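Local coordinates for mitochondrial dynamics protein MID49 (Mus musculus, PDB 4WOY) that promotes mitochondrial fission by recruiting the dynamin-related protein Drp1 (DNM1L) to the outer membrane surface, at residues A[245-250]-A[303-308]; A[254-259]-A[281-286]. The protein carries 1 engineered substitution. All coordinates share one frame; numbering follows the deposited sequence.

In the fold
Both contacts lie in the helical region of the predicted cytoplasmic part of the protein, within the sequence range that matches the Mab-21 HhH/H2TH-like family, about 13 Å apart between their centres. Along the chain the order is 245-250, 254-259, 281-286, 303-308, so interaction 2 falls within the span that interaction 1 closes. Segment 245-250 leads into helix 250-261, which carries 254-259; helix 272-288 carries 281-286, and 303-308 leads into helix 308-317. The two contacts touch directly: Leu248 CD1 packs on Leu283 CD2, and Leu303 CD1 on the backbone O of Ser286, so both loops rest on helix 272-288. Residues 245-308 thus fold back on themselves, bringing three successive helices together.

Interaction 1: A[245-250]-A[303-308]; sequences LVRLGW and LGNFRE
A cation-pi stack between Arg247 and Phe306, with a looser leucine pair beside it, joins two loops of the helical region: the one between helices 228-241 and 250-261, and the one running from strand 300-301 to helix 308-317. The guanidinium of Arg247 lies over one face of the Phe306 ring with the planes 30° apart, and its CZ stands 4.2 Å from the ring centroid of Phe306, 18° off the normal. NH2 makes the nearest approach, 3.5 Å to Phe306 CE1, above the rim of the ring. Arg247 CB reaches the CE2-CZ edge of the ring, 3.6 Å from Phe306 CZ, and the chain, bent at chi2 and chi3, brings the guanidinium back over the face. Leu303 CD2 sits over the opposite face of the ring, 4.1 Å above its plane, and the phenylalanine is thus held between a charged layer and an apolar one. Leu303 CD2 also reaches Leu248 CD2 at 4.5 Å, a marginal contact. At the guanidinium edge stands the amide of Asn305, its ND2 3.8 Å from Arg247 NH2. The main polar partner of Arg247 is Glu310, which forms a salt bridge with NH1 and takes a hydrogen bond from the backbone N of Arg307; it probably steadies the guanidinium over the ring. Ile314 of helix 308-317 packs on both Leu248 and Phe306. Each loop contains a type I beta turn, Leu245 to Leu248 and Leu303 to Phe306, followed immediately by the N-cap of the next helix, Gly249 or Arg307. The arrangement is that of two turn-to-helix junctions joined by an arginine-aromatic stack, within the Mab-21 HhH/H2TH-like region.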
loop_
_atom_site.group_PDB
_atom_site.type_symbol
_atom_site.label_atom_id
_atom_site.label_comp_id
_atom_site.label_asym_id
_atom_site.label_seq_id
_atom_site.Cartn_x
_atom_site.Cartn_y
_atom_site.Cartn_z
ATOM N N LEU A 245 15.772 -3.768 9.710
ATOM C CA LEU A 245 14.463 -4.383 9.469
ATOM C C LEU A 245 13.551 -3.537 8.612
ATOM O O LEU A 245 12.420 -3.926 8.351
ATOM C CB LEU A 245 13.763 -4.651 10.795
ATOM C CG LEU A 245 14.553 -5.427 11.838
ATOM C CD1 LEU A 245 13.688 -5.611 13.084
ATOM C CD2 LEU A 245 15.022 -6.773 11.280
ATOM N N VAL A 246 14.030 -2.366 8.209
ATOM C CA VAL A 246 13.193 -1.368 7.532
ATOM C C VAL A 246 12.606 -1.868 6.211
ATOM O O VAL A 246 11.531 -1.421 5.786
ATOM C CB VAL A 246 13.993 -0.054 7.312
ATOM C CG1 VAL A 246 13.477 0.747 6.116
ATOM C CG2 VAL A 246 13.941 0.786 8.572
ATOM N N ARG A 247 13.288 -2.810 5.568
ATOM C CA ARG A 247 12.780 -3.362 4.307
ATOM C C ARG A 247 11.517 -4.218 4.538
ATOM O O ARG A 247 10.688 -4.388 3.648
ATOM C CB ARG A 247 13.860 -4.204 3.624
ATOM C CG ARG A 247 14.966 -3.422 2.926
ATOM C CD ARG A 247 14.498 -2.751 1.655
ATOM N NE ARG A 247 13.904 -3.675 0.687
ATOM C CZ ARG A 247 14.593 -4.434 -0.160
ATOM N NH1 ARG A 247 15.914 -4.412 -0.146
ATOM N NH2 ARG A 247 13.966 -5.226 -1.016
ATOM N N LEU A 248 11.392 -4.766 5.743
ATOM C CA LEU A 248 10.206 -5.514 6.126
ATOM C C LEU A 248 9.118 -4.503 6.343
ATOM O O LEU A 248 9.102 -3.828 7.374
ATOM C CB LEU A 248 10.446 -6.319 7.396
ATOM C CG LEU A 248 11.454 -7.440 7.200
ATOM C CD1 LEU A 248 11.629 -8.243 8.479
ATOM C CD2 LEU A 248 11.021 -8.316 6.010
ATOM N N GLY A 249 8.244 -4.355 5.354
ATOM C CA GLY A 249 7.233 -3.319 5.412
ATOM C C GLY A 249 5.843 -3.861 5.628
ATOM O O GLY A 249 5.653 -5.038 5.892
ATOM N N TRP A 250 4.857 -3.005 5.431
ATOM C CA TRP A 250 3.474 -3.357 5.684
ATOM C C TRP A 250 3.046 -4.645 4.968
ATOM O O TRP A 250 2.455 -5.532 5.568
ATOM C CB TRP A 250 2.591 -2.214 5.235
ATOM C CG TRP A 250 1.166 -2.493 5.439
ATOM C CD1 TRP A 250 0.346 -3.211 4.618
ATOM C CD2 TRP A 250 0.350 -2.011 6.506
ATOM N NE1 TRP A 250 -0.923 -3.235 5.129
ATOM C CE2 TRP A 250 -0.951 -2.507 6.288
ATOM C CE3 TRP A 250 0.592 -1.209 7.623
ATOM C CZ2 TRP A 250 -2.008 -2.232 7.151
ATOM C CZ3 TRP A 250 -0.453 -0.950 8.492
ATOM C CH2 TRP A 250 -1.742 -1.454 8.248
ATOM N N LEU A 303 10.107 -11.917 -0.471
ATOM C CA LEU A 303 11.540 -11.899 -0.182
ATOM C C LEU A 303 12.391 -12.148 -1.407
ATOM O O LEU A 303 13.604 -12.271 -1.298
ATOM C CB LEU A 303 11.902 -12.937 0.879
ATOM C CG LEU A 303 11.400 -12.788 2.304
ATOM C CD1 LEU A 303 12.013 -13.905 3.103
ATOM C CD2 LEU A 303 11.728 -11.391 2.872
ATOM N N GLY A 304 11.747 -12.247 -2.563
ATOM C CA GLY A 304 12.415 -12.626 -3.802
ATOM C C GLY A 304 13.514 -11.695 -4.266
ATOM O O GLY A 304 14.537 -12.136 -4.791
ATOM N N ASN A 305 13.288 -10.400 -4.086
ATOM C CA ASN A 305 14.224 -9.388 -4.524
ATOM C C ASN A 305 15.188 -8.989 -3.407
ATOM O O ASN A 305 15.887 -7.987 -3.519
ATOM C CB ASN A 305 13.473 -8.156 -5.045
ATOM C CG ASN A 305 12.575 -7.518 -3.983
ATOM O OD1 ASN A 305 12.196 -8.164 -2.994
ATOM N ND2 ASN A 305 12.224 -6.244 -4.189
ATOM N N PHE A 306 15.218 -9.750 -2.319
ATOM C CA PHE A 306 16.236 -9.517 -1.298
ATOM C C PHE A 306 17.542 -10.202 -1.686
ATOM O O PHE A 306 17.553 -11.369 -2.083
ATOM C CB PHE A 306 15.785 -10.018 0.071
ATOM C CG PHE A 306 14.828 -9.105 0.767
ATOM C CD1 PHE A 306 13.622 -8.755 0.180
ATOM C CD2 PHE A 306 15.131 -8.597 2.017
ATOM C CE1 PHE A 306 12.729 -7.911 0.838
ATOM C CE2 PHE A 306 14.250 -7.750 2.680
ATOM C CZ PHE A 306 13.046 -7.405 2.093
ATOM N N ARG A 307 18.644 -9.475 -1.551
ATOM C CA ARG A 307 19.947 -10.071 -1.749
ATOM C C ARG A 307 20.269 -10.932 -0.517
ATOM O O ARG A 307 19.633 -10.793 0.531
ATOM C CB ARG A 307 20.980 -8.970 -2.038
ATOM C CG ARG A 307 22.387 -9.147 -1.473
ATOM C CD ARG A 307 23.308 -8.015 -1.941
ATOM N NE ARG A 307 22.586 -6.755 -2.119
ATOM C CZ ARG A 307 22.288 -5.904 -1.140
ATOM N NH1 ARG A 307 22.640 -6.174 0.111
ATOM N NH2 ARG A 307 21.628 -4.784 -1.410
ATOM N N GLU A 308 21.226 -11.842 -0.647
ATOM C CA GLU A 308 21.462 -12.841 0.388
ATOM C C GLU A 308 21.882 -12.211 1.715
ATOM O O GLU A 308 21.378 -12.607 2.774
ATOM C CB GLU A 308 22.501 -13.861 -0.091
ATOM C CG GLU A 308 22.646 -15.069 0.823
ATOM C CD GLU A 308 23.408 -16.212 0.170
ATOM O OE1 GLU A 308 23.995 -16.009 -0.915
ATOM O OE2 GLU A 308 23.420 -17.319 0.747
#

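Interaction 2: A[254-259]-A[281-286]; sequences TQVVLH and EFLVGS
His259 and Phe282 both hold CG anti to the backbone N (chi1 close to 180° in each), which sends their rings from helices 250-261 and 272-288 into the gap between them. There they form an offset stack, centroids 4.1 Å apart and planes at 23°. The near-parallel rings are displaced so that one rim atom of the phenylalanine, Phe282 CE1, lies over the centre of the imidazole face, 3.3 Å from His259 CE1. On the opposite face of the Phe282 ring is Ser286 OG, which donates to the carbonyl O of Phe282 at 2.7 Å from above the carbonyl plane. That oxygen also accepts the helical bond from Ser286 N. Val256, one turn before His259, fills the deeper side with its two methyls: CG1 approaches Phe282 CD2 at 4.0 Å, and CG2 meets Leu283 CG at 3.8 Å, the two side chains crossing at about a right angle. The short helix segments cross at 116°, their axes 10.4 Å apart at closest. Leu292, in the loop after helix 272-288, touches Phe282, while Val257 turns away from this contact and packs on helices 210-224 and 228-241.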
loop_
_atom_site.group_PDB
_atom_site.type_symbol
_atom_site.label_atom_id
_atom_site.label_comp_id
_atom_site.label_asym_id
_atom_site.label_seq_id
_atom_site.Cartn_x
_atom_site.Cartn_y
_atom_site.Cartn_z
ATOM N N THR A 254 2.068 -8.199 6.746
ATOM C CA THR A 254 0.688 -8.617 6.519
ATOM C C THR A 254 0.618 -10.118 6.278
ATOM O O THR A 254 -0.259 -10.827 6.791
ATOM C CB THR A 254 0.092 -7.887 5.313
ATOM O OG1 THR A 254 -0.043 -6.494 5.626
ATOM C CG2 THR A 254 -1.272 -8.497 4.892
ATOM N N GLN A 255 1.566 -10.592 5.482
ATOM C CA GLN A 255 1.629 -11.998 5.116
ATOM C C GLN A 255 1.830 -12.852 6.362
ATOM O O GLN A 255 1.258 -13.940 6.494
ATOM C CB GLN A 255 2.765 -12.218 4.111
ATOM C CG GLN A 255 2.392 -12.061 2.648
ATOM C CD GLN A 255 1.173 -11.205 2.392
ATOM O OE1 GLN A 255 0.056 -11.701 2.378
ATOM N NE2 GLN A 255 1.386 -9.927 2.142
ATOM N N VAL A 256 2.659 -12.336 7.269
ATOM C CA VAL A 256 2.942 -13.012 8.526
ATOM C C VAL A 256 1.688 -13.122 9.346
ATOM O O VAL A 256 1.401 -14.180 9.879
ATOM C CB VAL A 256 3.989 -12.289 9.366
ATOM C CG1 VAL A 256 4.178 -13.046 10.667
ATOM C CG2 VAL A 256 5.319 -12.188 8.606
ATOM N N VAL A 257 0.951 -12.022 9.470
ATOM C CA VAL A 257 -0.256 -12.016 10.296
ATOM C C VAL A 257 -1.409 -12.791 9.646
ATOM O O VAL A 257 -2.209 -13.413 10.340
ATOM C CB VAL A 257 -0.695 -10.582 10.631
ATOM C CG1 VAL A 257 -2.050 -10.586 11.401
ATOM C CG2 VAL A 257 0.400 -9.904 11.452
ATOM N N LEU A 258 -1.486 -12.782 8.320
ATOM C CA LEU A 258 -2.478 -13.622 7.652
ATOM C C LEU A 258 -2.191 -15.102 7.908
ATOM O O LEU A 258 -3.101 -15.879 8.109
ATOM C CB LEU A 258 -2.527 -13.332 6.149
ATOM C CG LEU A 258 -3.307 -12.045 5.833
ATOM C CD1 LEU A 258 -3.164 -11.625 4.386
ATOM C CD2 LEU A 258 -4.783 -12.205 6.202
ATOM N N HIS A 259 -0.923 -15.486 7.911
ATOM C CA HIS A 259 -0.554 -16.870 8.147
ATOM C C HIS A 259 -0.928 -17.331 9.551
ATOM O O HIS A 259 -1.567 -18.367 9.718
ATOM C CB HIS A 259 0.946 -17.058 7.916
ATOM C CG HIS A 259 1.408 -18.472 8.077
ATOM N ND1 HIS A 259 1.920 -18.961 9.262
ATOM C CD2 HIS A 259 1.427 -19.508 7.205
ATOM C CE1 HIS A 259 2.238 -20.233 9.111
ATOM N NE2 HIS A 259 1.954 -20.588 7.870
ATOM N N GLU A 281 9.152 -15.697 14.882
ATOM C CA GLU A 281 9.565 -17.052 14.594
ATOM C C GLU A 281 9.312 -17.407 13.148
ATOM O O GLU A 281 10.161 -18.003 12.476
ATOM C CB GLU A 281 8.821 -18.038 15.485
ATOM C CG GLU A 281 9.519 -18.311 16.798
ATOM C CD GLU A 281 8.703 -19.181 17.741
ATOM O OE1 GLU A 281 7.691 -19.785 17.299
ATOM O OE2 GLU A 281 9.080 -19.259 18.928
ATOM N N PHE A 282 8.127 -17.038 12.683
ATOM C CA PHE A 282 7.725 -17.330 11.330
ATOM C C PHE A 282 8.613 -16.549 10.365
ATOM O O PHE A 282 9.066 -17.085 9.343
ATOM C CB PHE A 282 6.245 -16.995 11.126
ATOM C CG PHE A 282 5.761 -17.284 9.745
ATOM C CD1 PHE A 282 5.475 -18.581 9.366
ATOM C CD2 PHE A 282 5.627 -16.270 8.812
ATOM C CE1 PHE A 282 5.064 -18.862 8.086
ATOM C CE2 PHE A 282 5.202 -16.551 7.527
ATOM C CZ PHE A 282 4.926 -17.852 7.169
ATOM N N LEU A 283 8.896 -15.297 10.715
ATOM C CA LEU A 283 9.735 -14.452 9.871
ATOM C C LEU A 283 11.122 -15.071 9.721
ATOM O O LEU A 283 11.617 -15.231 8.594
ATOM C CB LEU A 283 9.833 -13.046 10.457
ATOM C CG LEU A 283 8.831 -12.023 9.944
ATOM C CD1 LEU A 283 8.736 -10.827 10.882
ATOM C CD2 LEU A 283 9.257 -11.551 8.587
ATOM N N VAL A 284 11.717 -15.475 10.847
ATOM C CA VAL A 284 13.053 -16.052 10.844
ATOM C C VAL A 284 13.100 -17.339 10.015
ATOM O O VAL A 284 14.057 -17.579 9.275
ATOM C CB VAL A 284 13.537 -16.340 12.292
ATOM C CG1 VAL A 284 14.642 -17.383 12.312
ATOM C CG2 VAL A 284 14.031 -15.058 12.966
ATOM N N GLY A 285 12.038 -18.132 10.086
ATOM C CA GLY A 285 11.944 -19.347 9.296
ATOM C C GLY A 285 11.831 -19.013 7.818
ATOM O O GLY A 285 12.500 -19.617 6.992
ATOM N N SER A 286 10.991 -18.031 7.495
ATOM C CA SER A 286 10.812 -17.579 6.121
ATOM C C SER A 286 12.115 -17.070 5.533
ATOM O O SER A 286 12.407 -17.287 4.353
ATOM C CB SER A 286 9.776 -16.458 6.051
ATOM O OG SER A 286 8.564 -16.819 6.707
#